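Local atomic coordinates of periplasmic sugar-binding domain protein (Pseudomonas fluorescens Pf-5, PDB entry 3H75), a protein that probably binds carbohydrates in the periplasm, as expected for a two-domain sugar-binding protein of the bacterial solute-binding protein 2 family. Residues D61-L66 with S85-F90; V69-V74 with L154-A159; A125-L130 with R168-E173. All blocks are in the same frame, centred on the assembly; numbering follows the deposited sequence.

Contact 1. Residues D61-L66 with S85-F90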
ATOM      1  N   ASP A  61       0.881 -27.619 -15.458  1.00 35.30           N
ATOM      2  CA  ASP A  61       1.859 -27.186 -14.469  1.00 33.83           C
ATOM      3  C   ASP A  61       1.345 -25.961 -13.726  1.00 31.74           C
ATOM      4  O   ASP A  61       1.988 -24.911 -13.714  1.00 32.68           O
ATOM      5  CB  ASP A  61       3.193 -26.857 -15.144  1.00 35.92           C
ATOM      6  CG  ASP A  61       3.887 -28.089 -15.694  1.00 38.17           C
ATOM      7  OD1 ASP A  61       4.235 -28.984 -14.893  1.00 40.10           O
ATOM      8  OD2 ASP A  61       4.083 -28.161 -16.924  1.00 39.23           O
ATOM      9  N   LYS A  62       0.171 -26.098 -13.119  1.00 28.98           N
ATOM     10  CA  LYS A  62      -0.430 -25.007 -12.363  1.00 24.73           C
ATOM     11  C   LYS A  62       0.328 -24.834 -11.051  1.00 22.29           C
ATOM     12  O   LYS A  62       0.875 -25.795 -10.505  1.00 20.71           O
ATOM     13  CB  LYS A  62      -1.899 -25.312 -12.061  1.00 24.95           C
ATOM     14  CG  LYS A  62      -2.781 -25.499 -13.280  1.00 26.12           C
ATOM     15  CD  LYS A  62      -4.203 -25.847 -12.864  1.00 28.04           C
ATOM     16  CE  LYS A  62      -5.096 -26.087 -14.067  1.00 29.82           C
ATOM     17  NZ  LYS A  62      -4.630 -27.239 -14.885  1.00 30.13           N
ATOM     18  N   PRO A  63       0.378 -23.602 -10.528  1.00 17.85           N
ATOM     19  CA  PRO A  63       1.083 -23.361  -9.268  1.00 16.92           C
ATOM     20  C   PRO A  63       0.241 -23.868  -8.104  1.00 15.64           C
ATOM     21  O   PRO A  63      -0.959 -24.111  -8.259  1.00 15.07           O
ATOM     22  CB  PRO A  63       1.230 -21.844  -9.250  1.00 15.96           C
ATOM     23  CG  PRO A  63      -0.056 -21.398  -9.890  1.00 16.38           C
ATOM     24  CD  PRO A  63      -0.185 -22.350 -11.067  1.00 19.02           C
ATOM     25  N   ASP A  64       0.858 -24.040  -6.943  1.00 13.99           N
ATOM     26  CA  ASP A  64       0.109 -24.493  -5.779  1.00 14.50           C
ATOM     27  C   ASP A  64      -0.817 -23.368  -5.330  1.00 14.23           C
ATOM     28  O   ASP A  64      -1.963 -23.608  -4.948  1.00 13.73           O
ATOM     29  CB  ASP A  64       1.052 -24.863  -4.631  1.00 16.75           C
ATOM     30  CG  ASP A  64       1.911 -26.070  -4.946  1.00 19.57           C
ATOM     31  OD1 ASP A  64       1.359 -27.075  -5.437  1.00 21.42           O
ATOM     32  OD2 ASP A  64       3.134 -26.021  -4.696  1.00 20.58           O
ATOM     33  N   TYR A  65      -0.306 -22.140  -5.391  1.00 12.34           N
ATOM     34  CA  TYR A  65      -1.054 -20.955  -4.983  1.00 12.60           C
ATOM     35  C   TYR A  65      -1.059 -19.866  -6.047  1.00 10.86           C
ATOM     36  O   TYR A  65      -0.082 -19.689  -6.784  1.00 10.94           O
ATOM     37  CB  TYR A  65      -0.439 -20.353  -3.713  1.00 13.95           C
ATOM     38  CG  TYR A  65      -0.414 -21.278  -2.524  1.00 13.43           C
ATOM     39  CD1 TYR A  65      -1.482 -21.320  -1.629  1.00 13.83           C
ATOM     40  CD2 TYR A  65       0.671 -22.125  -2.301  1.00 14.85           C
ATOM     41  CE1 TYR A  65      -1.471 -22.188  -0.537  1.00 15.29           C
ATOM     42  CE2 TYR A  65       0.691 -22.998  -1.216  1.00 15.17           C
ATOM     43  CZ  TYR A  65      -0.384 -23.023  -0.341  1.00 15.84           C
ATOM     44  OH  TYR A  65      -0.376 -23.899   0.720  1.00 16.29           O
ATOM     45  N   LEU A  66      -2.164 -19.128  -6.098  1.00 10.54           N
ATOM     46  CA  LEU A  66      -2.334 -18.002  -7.007  1.00 10.50           C
ATOM     47  C   LEU A  66      -2.662 -16.835  -6.076  1.00 10.94           C
ATOM     48  O   LEU A  66      -3.664 -16.869  -5.359  1.00 10.60           O
ATOM     49  CB  LEU A  66      -3.505 -18.248  -7.969  1.00 11.59           C
ATOM     50  CG  LEU A  66      -3.585 -17.562  -9.343  1.00 17.41           C
ATOM     51  CD1 LEU A  66      -5.000 -17.037  -9.554  1.00 14.33           C
ATOM     52  CD2 LEU A  66      -2.561 -16.443  -9.472  1.00 13.46           C
ATOM     53  N   SER A  85     -10.000 -25.737 -10.301  1.00 26.49           N
ATOM     54  CA  SER A  85      -8.646 -25.673 -10.839  1.00 24.36           C
ATOM     55  C   SER A  85      -7.632 -26.389  -9.955  1.00 23.21           C
ATOM     56  O   SER A  85      -6.548 -26.746 -10.410  1.00 23.00           O
ATOM     57  CB  SER A  85      -8.213 -24.216 -11.006  1.00 24.31           C
ATOM     58  OG  SER A  85      -8.026 -23.604  -9.742  1.00 24.21           O
ATOM     59  N   GLY A  86      -7.983 -26.585  -8.689  1.00 23.04           N
ATOM     60  CA  GLY A  86      -7.076 -27.246  -7.771  1.00 22.62           C
ATOM     61  C   GLY A  86      -6.044 -26.285  -7.211  1.00 21.91           C
ATOM     62  O   GLY A  86      -5.217 -26.661  -6.381  1.00 22.49           O
ATOM     63  N   ILE A  87      -6.089 -25.038  -7.670  1.00 20.02           N
ATOM     64  CA  ILE A  87      -5.156 -24.022  -7.204  1.00 18.45           C
ATOM     65  C   ILE A  87      -5.749 -23.290  -6.009  1.00 16.17           C
ATOM     66  O   ILE A  87      -6.923 -22.917  -6.020  1.00 15.83           O
ATOM     67  CB  ILE A  87      -4.861 -22.980  -8.298  1.00 17.21           C
ATOM     68  CG1 ILE A  87      -4.300 -23.676  -9.539  1.00 18.33           C
ATOM     69  CG2 ILE A  87      -3.864 -21.940  -7.778  1.00 17.06           C
ATOM     70  CD1 ILE A  87      -4.043 -22.736 -10.704  1.00 18.70           C
ATOM     71  N   LYS A  88      -4.935 -23.103  -4.977  1.00 15.37           N
ATOM     72  CA  LYS A  88      -5.370 -22.399  -3.779  1.00 14.75           C
ATOM     73  C   LYS A  88      -5.198 -20.908  -4.046  1.00 14.50           C
ATOM     74  O   LYS A  88      -4.181 -20.486  -4.594  1.00 13.66           O
ATOM     75  CB  LYS A  88      -4.524 -22.827  -2.577  1.00 15.79           C
ATOM     76  CG  LYS A  88      -4.739 -24.276  -2.143  1.00 19.40           C
ATOM     77  CD  LYS A  88      -3.816 -24.648  -0.993  1.00 22.07           C
ATOM     78  CE  LYS A  88      -4.080 -26.061  -0.496  1.00 24.49           C
ATOM     79  NZ  LYS A  88      -3.229 -26.383   0.684  1.00 28.42           N
ATOM     80  N   LEU A  89      -6.194 -20.113  -3.672  1.00 12.57           N
ATOM     81  CA  LEU A  89      -6.133 -18.676  -3.898  1.00 13.78           C
ATOM     82  C   LEU A  89      -5.863 -17.881  -2.637  1.00 12.71           C
ATOM     83  O   LEU A  89      -6.307 -18.249  -1.548  1.00 12.47           O
ATOM     84  CB  LEU A  89      -7.445 -18.170  -4.495  1.00 15.51           C
ATOM     85  CG  LEU A  89      -7.947 -18.775  -5.804  1.00 20.48           C
ATOM     86  CD1 LEU A  89      -9.248 -18.089  -6.194  1.00 22.06           C
ATOM     87  CD2 LEU A  89      -6.907 -18.604  -6.887  1.00 19.53           C
ATOM     88  N   PHE A  90      -5.143 -16.779  -2.797  1.00 10.58           N
ATOM     89  CA  PHE A  90      -4.844 -15.899  -1.681  1.00 11.31           C
ATOM     90  C   PHE A  90      -5.071 -14.472  -2.162  1.00  9.99           C
ATOM     91  O   PHE A  90      -4.401 -14.001  -3.082  1.00  9.57           O
ATOM     92  CB  PHE A  90      -3.404 -16.080  -1.213  1.00 12.09           C
ATOM     93  CG  PHE A  90      -3.181 -15.647   0.204  1.00 13.04           C
ATOM     94  CD1 PHE A  90      -3.872 -16.264   1.240  1.00 12.13           C
ATOM     95  CD2 PHE A  90      -2.301 -14.613   0.502  1.00 13.69           C
ATOM     96  CE1 PHE A  90      -3.697 -15.856   2.563  1.00 14.76           C
ATOM     97  CE2 PHE A  90      -2.117 -14.195   1.817  1.00 15.77           C
ATOM     98  CZ  PHE A  90      -2.819 -14.820   2.853  1.00 14.44           C
TER
HETATM   99  O   HOH W   1      -3.016 -26.140  -4.967  1.00 25.42           O
HETATM  100  O   HOH W   2      -0.416 -26.361  -0.595  1.00 26.58           O

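Contact 2. Residues V69-V74 with L154-A159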
ATOM      1  N   VAL A  69      -4.365  -9.240  -5.989  1.00  9.79           N
ATOM      2  CA  VAL A  69      -4.859  -8.100  -5.234  1.00 10.37           C
ATOM      3  C   VAL A  69      -6.362  -8.020  -5.449  1.00 12.76           C
ATOM      4  O   VAL A  69      -6.855  -8.264  -6.549  1.00 12.89           O
ATOM      5  CB  VAL A  69      -4.200  -6.796  -5.716  1.00 11.39           C
ATOM      6  CG1 VAL A  69      -4.774  -5.615  -4.961  1.00 15.54           C
ATOM      7  CG2 VAL A  69      -2.687  -6.877  -5.513  1.00 10.79           C
ATOM      8  N   ASN A  70      -7.098  -7.679  -4.398  1.00 12.84           N
ATOM      9  CA  ASN A  70      -8.543  -7.600  -4.519  1.00 16.36           C
ATOM     10  C   ASN A  70      -9.003  -6.327  -5.220  1.00 20.18           C
ATOM     11  O   ASN A  70      -8.404  -5.255  -5.067  1.00 18.61           O
ATOM     12  CB  ASN A  70      -9.192  -7.697  -3.136  1.00 15.75           C
ATOM     13  CG  ASN A  70     -10.615  -8.214  -3.199  1.00 16.71           C
ATOM     14  OD1 ASN A  70     -11.111  -8.564  -4.271  1.00 14.26           O
ATOM     15  ND2 ASN A  70     -11.278  -8.271  -2.051  1.00 16.06           N
ATOM     16  N   GLU A  71     -10.064  -6.477  -6.006  1.00 23.65           N
ATOM     17  CA  GLU A  71     -10.693  -5.392  -6.751  1.00 28.46           C
ATOM     18  C   GLU A  71     -12.143  -5.837  -6.946  1.00 29.40           C
ATOM     19  O   GLU A  71     -12.434  -7.031  -6.892  1.00 29.61           O
ATOM     20  CB  GLU A  71     -10.010  -5.187  -8.104  1.00 31.63           C
ATOM     21  CG  GLU A  71     -10.576  -4.013  -8.893  1.00 36.47           C
ATOM     22  CD  GLU A  71      -9.844  -3.774 -10.197  1.00 37.85           C
ATOM     23  OE1 GLU A  71      -8.905  -4.539 -10.504  1.00 40.47           O
ATOM     24  OE2 GLU A  71     -10.208  -2.818 -10.914  1.00 38.92           O
ATOM     25  N   GLN A  72     -13.047  -4.891  -7.175  1.00 30.21           N
ATOM     26  CA  GLN A  72     -14.463  -5.218  -7.326  1.00 30.97           C
ATOM     27  C   GLN A  72     -14.918  -5.772  -8.675  1.00 30.09           C
ATOM     28  O   GLN A  72     -16.061  -6.216  -8.804  1.00 29.96           O
ATOM     29  CB  GLN A  72     -15.317  -3.993  -6.982  1.00 32.74           C
ATOM     30  CG  GLN A  72     -14.913  -2.730  -7.720  1.00 35.38           C
ATOM     31  CD  GLN A  72     -15.831  -1.560  -7.423  1.00 35.90           C
ATOM     32  OE1 GLN A  72     -15.520  -0.413  -7.748  1.00 37.13           O
ATOM     33  NE2 GLN A  72     -16.974  -1.844  -6.808  1.00 37.49           N
ATOM     34  N   TYR A  73     -14.045  -5.761  -9.676  1.00 28.15           N
ATOM     35  CA  TYR A  73     -14.448  -6.258 -10.987  1.00 27.33           C
ATOM     36  C   TYR A  73     -13.690  -7.481 -11.495  1.00 25.60           C
ATOM     37  O   TYR A  73     -14.300  -8.431 -11.983  1.00 26.14           O
ATOM     38  CB  TYR A  73     -14.369  -5.122 -12.013  1.00 28.40           C
ATOM     39  CG  TYR A  73     -15.333  -3.987 -11.731  1.00 28.72           C
ATOM     40  CD1 TYR A  73     -16.713  -4.199 -11.752  1.00 29.94           C
ATOM     41  CD2 TYR A  73     -14.868  -2.709 -11.423  1.00 29.28           C
ATOM     42  CE1 TYR A  73     -17.606  -3.166 -11.468  1.00 29.68           C
ATOM     43  CE2 TYR A  73     -15.755  -1.669 -11.137  1.00 29.71           C
ATOM     44  CZ  TYR A  73     -17.121  -1.905 -11.162  1.00 30.05           C
ATOM     45  OH  TYR A  73     -18.001  -0.888 -10.869  1.00 31.34           O
ATOM     46  N   VAL A  74     -12.368  -7.473 -11.373  1.00 21.99           N
ATOM     47  CA  VAL A  74     -11.568  -8.597 -11.847  1.00 20.42           C
ATOM     48  C   VAL A  74     -11.459  -9.752 -10.855  1.00 18.60           C
ATOM     49  O   VAL A  74     -11.541 -10.916 -11.241  1.00 16.71           O
ATOM     50  CB  VAL A  74     -10.149  -8.133 -12.235  1.00 21.58           C
ATOM     51  CG1 VAL A  74      -9.296  -9.330 -12.626  1.00 22.05           C
ATOM     52  CG2 VAL A  74     -10.234  -7.147 -13.389  1.00 22.15           C
ATOM     53  N   LEU A 154      -6.723   5.588  -7.938  1.00 12.06           N
ATOM     54  CA  LEU A 154      -7.706   5.114  -8.902  1.00 13.56           C
ATOM     55  C   LEU A 154      -9.001   4.981  -8.107  1.00 14.19           C
ATOM     56  O   LEU A 154      -9.078   4.195  -7.166  1.00 14.49           O
ATOM     57  CB  LEU A 154      -7.279   3.759  -9.477  1.00 13.87           C
ATOM     58  CG  LEU A 154      -6.111   3.769 -10.472  1.00 15.37           C
ATOM     59  CD1 LEU A 154      -5.591   2.350 -10.665  1.00 14.86           C
ATOM     60  CD2 LEU A 154      -6.562   4.358 -11.803  1.00 16.57           C
ATOM     61  N   LYS A 155     -10.011   5.762  -8.478  1.00 15.32           N
ATOM     62  CA  LYS A 155     -11.284   5.761  -7.767  1.00 16.89           C
ATOM     63  C   LYS A 155     -11.899   4.391  -7.486  1.00 18.26           C
ATOM     64  O   LYS A 155     -12.417   4.156  -6.393  1.00 18.30           O
ATOM     65  CB  LYS A 155     -12.306   6.622  -8.515  1.00 18.26           C
ATOM     66  CG  LYS A 155     -13.602   6.840  -7.737  1.00 20.81           C
ATOM     67  CD  LYS A 155     -14.572   7.741  -8.490  1.00 23.23           C
ATOM     68  CE  LYS A 155     -15.841   7.973  -7.679  1.00 24.71           C
ATOM     69  NZ  LYS A 155     -16.820   8.827  -8.403  1.00 26.41           N
ATOM     70  N   VAL A 156     -11.839   3.487  -8.457  1.00 19.08           N
ATOM     71  CA  VAL A 156     -12.439   2.165  -8.287  1.00 20.95           C
ATOM     72  C   VAL A 156     -11.674   1.170  -7.418  1.00 21.04           C
ATOM     73  O   VAL A 156     -12.173   0.077  -7.159  1.00 22.31           O
ATOM     74  CB  VAL A 156     -12.694   1.483  -9.655  1.00 21.71           C
ATOM     75  CG1 VAL A 156     -13.573   2.367 -10.524  1.00 23.47           C
ATOM     76  CG2 VAL A 156     -11.373   1.189 -10.346  1.00 23.07           C
ATOM     77  N   THR A 157     -10.482   1.538  -6.958  1.00 18.97           N
ATOM     78  CA  THR A 157      -9.689   0.618  -6.144  1.00 16.58           C
ATOM     79  C   THR A 157      -9.934   0.740  -4.643  1.00 15.58           C
ATOM     80  O   THR A 157     -10.184   1.829  -4.124  1.00 13.80           O
ATOM     81  CB  THR A 157      -8.177   0.806  -6.395  1.00 18.43           C
ATOM     82  OG1 THR A 157      -7.746   2.055  -5.834  1.00 17.25           O
ATOM     83  CG2 THR A 157      -7.885   0.802  -7.887  1.00 18.57           C
ATOM     84  N   PRO A 158      -9.871  -0.391  -3.926  1.00 13.91           N
ATOM     85  CA  PRO A 158     -10.083  -0.381  -2.476  1.00 14.28           C
ATOM     86  C   PRO A 158      -9.036   0.448  -1.724  1.00 13.04           C
ATOM     87  O   PRO A 158      -9.350   1.066  -0.711  1.00 12.10           O
ATOM     88  CB  PRO A 158     -10.058  -1.869  -2.106  1.00 16.64           C
ATOM     89  CG  PRO A 158      -9.318  -2.519  -3.255  1.00 18.66           C
ATOM     90  CD  PRO A 158      -9.827  -1.769  -4.440  1.00 14.63           C
ATOM     91  N   ALA A 159      -7.799   0.472  -2.215  1.00 11.28           N
ATOM     92  CA  ALA A 159      -6.761   1.255  -1.550  1.00  9.76           C
ATOM     93  C   ALA A 159      -7.178   2.720  -1.528  1.00 11.34           C
ATOM     94  O   ALA A 159      -7.036   3.410  -0.514  1.00 10.02           O
ATOM     95  CB  ALA A 159      -5.431   1.104  -2.276  1.00 10.99           C
TER

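Contact 3. Residues A125-L130 with R168-E173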
ATOM      1  N   ALA A 125      -4.315   4.688   7.648  1.00  8.74           N
ATOM      2  CA  ALA A 125      -3.323   5.539   6.995  1.00  9.57           C
ATOM      3  C   ALA A 125      -3.944   6.840   6.483  1.00  8.21           C
ATOM      4  O   ALA A 125      -3.369   7.924   6.647  1.00  8.80           O
ATOM      5  CB  ALA A 125      -2.658   4.787   5.853  1.00 10.97           C
ATOM      6  N   GLY A 126      -5.117   6.734   5.864  1.00  6.50           N
ATOM      7  CA  GLY A 126      -5.789   7.913   5.340  1.00  6.09           C
ATOM      8  C   GLY A 126      -6.211   8.850   6.454  1.00  5.75           C
ATOM      9  O   GLY A 126      -6.112  10.071   6.347  1.00  6.40           O
ATOM     10  N   TYR A 127      -6.699   8.263   7.537  1.00  7.40           N
ATOM     11  CA  TYR A 127      -7.138   9.024   8.702  1.00  6.52           C
ATOM     12  C   TYR A 127      -5.941   9.716   9.356  1.00  6.41           C
ATOM     13  O   TYR A 127      -5.948  10.928   9.584  1.00  7.22           O
ATOM     14  CB  TYR A 127      -7.791   8.064   9.697  1.00  7.45           C
ATOM     15  CG  TYR A 127      -8.225   8.681  11.004  1.00 10.10           C
ATOM     16  CD1 TYR A 127      -9.313   9.549  11.062  1.00  9.92           C
ATOM     17  CD2 TYR A 127      -7.573   8.360  12.195  1.00 11.31           C
ATOM     18  CE1 TYR A 127      -9.745  10.079  12.272  1.00 13.67           C
ATOM     19  CE2 TYR A 127      -7.998   8.885  13.414  1.00 13.30           C
ATOM     20  CZ  TYR A 127      -9.086   9.743  13.443  1.00 15.10           C
ATOM     21  OH  TYR A 127      -9.504  10.278  14.642  1.00 16.78           O
ATOM     22  N   ARG A 128      -4.905   8.939   9.647  1.00  6.72           N
ATOM     23  CA  ARG A 128      -3.717   9.473  10.301  1.00  8.87           C
ATOM     24  C   ARG A 128      -3.022  10.559   9.497  1.00  8.78           C
ATOM     25  O   ARG A 128      -2.471  11.488  10.076  1.00 10.11           O
ATOM     26  CB  ARG A 128      -2.743   8.336  10.627  1.00 11.41           C
ATOM     27  CG  ARG A 128      -3.231   7.436  11.763  1.00 16.82           C
ATOM     28  CD  ARG A 128      -3.338   8.216  13.070  1.00 18.63           C
ATOM     29  NE  ARG A 128      -4.155   7.525  14.065  1.00 23.38           N
ATOM     30  CZ  ARG A 128      -4.613   8.092  15.176  1.00 25.23           C
ATOM     31  NH1 ARG A 128      -4.332   9.364  15.438  1.00 27.87           N
ATOM     32  NH2 ARG A 128      -5.358   7.393  16.022  1.00 28.60           N
HETATM   33  N   MSE A 129      -3.049  10.467   8.171  1.00  7.72           N
HETATM   34  CA  MSE A 129      -2.394  11.510   7.390  1.00  8.03           C
HETATM   35  C   MSE A 129      -2.983  12.881   7.657  1.00  8.18           C
HETATM   36  O   MSE A 129      -2.241  13.843   7.837  1.00  8.01           O
HETATM   37  CB  MSE A 129      -2.451  11.220   5.893  1.00  8.12           C
HETATM   38  CG  MSE A 129      -1.449  10.164   5.437  1.00  8.00           C
HETATM   39 SE   MSE A 129      -1.239  10.136   3.507  1.00 15.86          SE
HETATM   40  CE  MSE A 129      -2.950   9.327   3.035  1.00  8.71           C
ATOM     41  N   LEU A 130      -4.307  12.990   7.691  1.00  7.45           N
ATOM     42  CA  LEU A 130      -4.897  14.296   7.945  1.00  7.72           C
ATOM     43  C   LEU A 130      -4.632  14.733   9.381  1.00  8.94           C
ATOM     44  O   LEU A 130      -4.301  15.891   9.613  1.00  8.55           O
ATOM     45  CB  LEU A 130      -6.404  14.305   7.667  1.00 10.01           C
ATOM     46  CG  LEU A 130      -6.986  15.727   7.717  1.00 10.12           C
ATOM     47  CD1 LEU A 130      -6.306  16.592   6.666  1.00 14.51           C
ATOM     48  CD2 LEU A 130      -8.478  15.695   7.487  1.00 12.90           C
ATOM     49  N   ARG A 168     -12.192  11.055   5.202  1.00  6.82           N
ATOM     50  CA  ARG A 168     -13.537  11.542   5.503  1.00  7.69           C
ATOM     51  C   ARG A 168     -13.821  11.498   6.999  1.00  6.75           C
ATOM     52  O   ARG A 168     -14.483  12.384   7.532  1.00  6.69           O
ATOM     53  CB  ARG A 168     -14.588  10.715   4.759  1.00  8.80           C
ATOM     54  CG  ARG A 168     -14.491  10.799   3.236  1.00 12.22           C
ATOM     55  CD  ARG A 168     -14.892  12.168   2.700  1.00 13.08           C
ATOM     56  NE  ARG A 168     -14.759  12.235   1.245  1.00 13.23           N
ATOM     57  CZ  ARG A 168     -15.032  13.314   0.514  1.00 13.53           C
ATOM     58  NH1 ARG A 168     -15.460  14.421   1.100  1.00 12.54           N
ATOM     59  NH2 ARG A 168     -14.849  13.294  -0.802  1.00 14.80           N
ATOM     60  N   ARG A 169     -13.329  10.467   7.681  1.00  6.66           N
ATOM     61  CA  ARG A 169     -13.546  10.366   9.117  1.00  8.10           C
ATOM     62  C   ARG A 169     -12.839  11.511   9.836  1.00  7.76           C
ATOM     63  O   ARG A 169     -13.394  12.117  10.753  1.00  8.28           O
ATOM     64  CB  ARG A 169     -13.050   9.019   9.637  1.00  9.69           C
ATOM     65  CG  ARG A 169     -14.030   7.879   9.414  1.00 15.36           C
ATOM     66  CD  ARG A 169     -13.413   6.572   9.878  1.00 18.37           C
ATOM     67  NE  ARG A 169     -12.737   6.744  11.160  1.00 22.45           N
ATOM     68  CZ  ARG A 169     -11.572   6.183  11.466  1.00 22.56           C
ATOM     69  NH1 ARG A 169     -10.954   5.409  10.583  1.00 23.08           N
ATOM     70  NH2 ARG A 169     -11.015   6.411  12.648  1.00 23.30           N
ATOM     71  N   ALA A 170     -11.618  11.821   9.404  1.00  7.02           N
ATOM     72  CA  ALA A 170     -10.859  12.908  10.015  1.00  8.22           C
ATOM     73  C   ALA A 170     -11.530  14.254   9.730  1.00  7.58           C
ATOM     74  O   ALA A 170     -11.578  15.129  10.594  1.00  8.42           O
ATOM     75  CB  ALA A 170      -9.421  12.906   9.490  1.00  8.13           C
ATOM     76  N   LEU A 171     -12.056  14.424   8.521  1.00  6.96           N
ATOM     77  CA  LEU A 171     -12.730  15.674   8.179  1.00  5.86           C
ATOM     78  C   LEU A 171     -13.983  15.884   9.024  1.00  6.95           C
ATOM     79  O   LEU A 171     -14.323  17.011   9.372  1.00  7.44           O
ATOM     80  CB  LEU A 171     -13.104  15.704   6.699  1.00  7.71           C
ATOM     81  CG  LEU A 171     -11.932  15.872   5.727  1.00  8.07           C
ATOM     82  CD1 LEU A 171     -12.426  15.679   4.302  1.00  7.55           C
ATOM     83  CD2 LEU A 171     -11.309  17.261   5.883  1.00  8.34           C
ATOM     84  N   ALA A 172     -14.678  14.799   9.348  1.00  5.91           N
ATOM     85  CA  ALA A 172     -15.891  14.918  10.145  1.00  6.86           C
ATOM     86  C   ALA A 172     -15.577  15.372  11.564  1.00  8.30           C
ATOM     87  O   ALA A 172     -16.417  15.971  12.227  1.00  8.64           O
ATOM     88  CB  ALA A 172     -16.627  13.585  10.178  1.00  7.78           C
ATOM     89  N   GLU A 173     -14.360  15.089  12.017  1.00  6.55           N
ATOM     90  CA  GLU A 173     -13.938  15.454  13.360  1.00  7.46           C
ATOM     91  C   GLU A 173     -13.343  16.850  13.423  1.00  8.26           C
ATOM     92  O   GLU A 173     -13.142  17.393  14.510  1.00  9.26           O
ATOM     93  CB  GLU A 173     -12.917  14.435  13.876  1.00  9.08           C
ATOM     94  CG  GLU A 173     -13.470  13.018  13.921  1.00 11.05           C
ATOM     95  CD  GLU A 173     -12.441  11.969  14.306  1.00 13.18           C
ATOM     96  OE1 GLU A 173     -11.237  12.291  14.365  1.00 15.60           O
ATOM     97  OE2 GLU A 173     -12.845  10.807  14.537  1.00 13.59           O
TER

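Contact 1. Residues D61-L66 with S85-F90
Tyr65 and Lys88 are paired in parallel beta strands, their side chains running side by side in the same direction on one face of the sheet. Lys88 stretches its methylenes along the ring, with CD 3.4 Å from Tyr65 CE1. A long aliphatic chain with a polar end suits this place, since a water bridges Lys88 NZ and Tyr65 OH, and Asp276 OD2 is hydrogen-bonded to the hydroxyl and salt-bridged to the lysine. On the other face Leu66 lies alongside Leu89, its CB 3.6 Å from Leu89 CD2, and Ile87 CG2 fills in beside the same Leu66 CB at 3.7 Å. Ile87 sends CG1 and CD1 back toward the chain before the strand because CG1 stands anti to its own carbonyl carbon (chi1 -58°); CD1 then meets Lys62 CB at 3.6 Å and packs on Pro63.

Three backbone hydrogen bonds fix the register: Lys88 N to Asp64 O (3.0 Å), Leu66 N to Lys88 O (2.9 Å) and Phe90 N to Leu66 O. Where the strands begin, a second water donates to both Asp64 O and Gly86 O. The turn into the second strand is an ST turn, Ser85 OG accepting from Ile87 N and also bonded to Ser82 O at the end of helix 74-82; Gly86 takes a positive phi that suits glycine.

The pair closes the beta-alpha-beta unit made by strand 65-69, helix 74-82 and strand 88-93. Strand 5-10 flanks it beyond Tyr65 and strand 115-119 beyond Leu89; helix 265-277 packs on Tyr65 and Phe90, and helix 46-58 on Leu66 and Ile87.

Contact 2. Residues V69-V74 with L154-A159
Gln72 is brought to Val156 by a chi1 of 52°, which sets CG between its own backbone N and carbonyl carbon, and by a chain that runs extended from there, crossing Val156 at about a right angle. Two loops meet here across the interdomain cleft of a periplasmic binding protein: 69-74 follows strand 65-69 of one domain, and 154-159 follows strand 146-152 of the other and leads into helix 158-173. In type I binding proteins the ligand is held between such loops, so this contact probably lies at the rim of the sugar cleft.

The touch is light, without a hydrogen bond between the two loops. Gln72 OE1 comes within 3.4 Å of Val156 O, but both are acceptors, so the approach is a near pass and not a bond. Val156 CB also sits 3.9 Å from the same Gln72 OE1, and Glu71, extended from its backbone, holds OE2 4.2 Å from Val156 CG2. Glutamine suits the place of Gln72, because its long chain spans to the other loop while its amide stays at the exposed surface. Closer to the strand, Pro158 CG rests 3.4 Å from Asn70 O: the proline ring offers only carbon to this carbonyl, whose own residue is tied by its backbone to Val92.

Pro158 is well placed as the first residue of its helix, where no amide hydrogen is required. Thr157 just before it is the N-cap, its OG1 weakly accepting from Ala160 N. The type I turn from Leu154 is closed by Thr157 N, 3.0 Å from Leu154 O, and Thr157 OG1 adds a second bond to Leu154 O at 2.9 Å, in the carbonyl plane on a lone pair.

Contact 3. Residues A125-L130 with R168-E173
Helix-helix packing beside the beta sheet of the second domain brings helix 122-137 against helix 158-173, the short segments running 39° apart in direction with axes 8.3 Å apart at closest approach. Such a close approach is helped by Ala170, a small residue whose CB leaves room for neighbours: Leu130 CD2 comes to 3.6 Å from Ala170 CB, and Tyr127 CD1 lies against the same methyl. Leu130 CD2 touches Leu171 CD2 as well, the two leucines crossing at about a right angle and forming the apolar part of the interface nearer the sheet.

Tyr127 carries the rest. With CG anti to the backbone N (chi1 176°), its ring is thrown straight at the other helix and held in two ways. Over one face lies the guanidinium of Arg169, stacked nearly flat, with Arg169 CZ 4.3 Å from the ring centroid, a cation-pi contact. The bend of the arginine chain at chi3 brings this group back over the ring, and Glu123, salt-bridged to Arg169 NH1, steadies it from helix 122-137. The hydroxyl, at the far end, donates to Glu173 OE1 at 2.7 Å through that oxygen's syn lone pair, the carboxylate standing perpendicular to the ring. Ala170 adds packing at the ring edge, its N 3.6 Å from Tyr127 CD1 and near the ring plane.

Tyrosine fits because its ring is apolar enough for burial against alanine while its hydroxyl reaches the exposed Glu173; the bond it donates would probably favour the carboxylate form. Toward the sheet, Met129 (selenomethionine) packs on strands 236-240 and 257-260, and Leu171 on strand 177-184. Helices packed side by side against a largely parallel sheet are typical of the alpha/beta domains of periplasmic binding proteins.

The three contacts trace a path from one domain to the other. Contact 1 is buried sheet core, held by regular backbone bonds and branched apolar side chains, with a tyrosine-lysine pair and bridging water at its edge. Contact 2 starts where strand 65-69 of contact 1 ends and crosses to the other domain at the surface, with sparse, mostly van der Waals touches. Contact 3 is partly buried and lies further along helix 158-173, whose first turn serves contact 2; it depends mainly on side chains, combining alanine and leucine packing with a cation-pi stack and a tyrosine-carboxylate hydrogen bond. The centres of contacts 1 and 3 are about 38 Å apart, on opposite sides of the chain's centre.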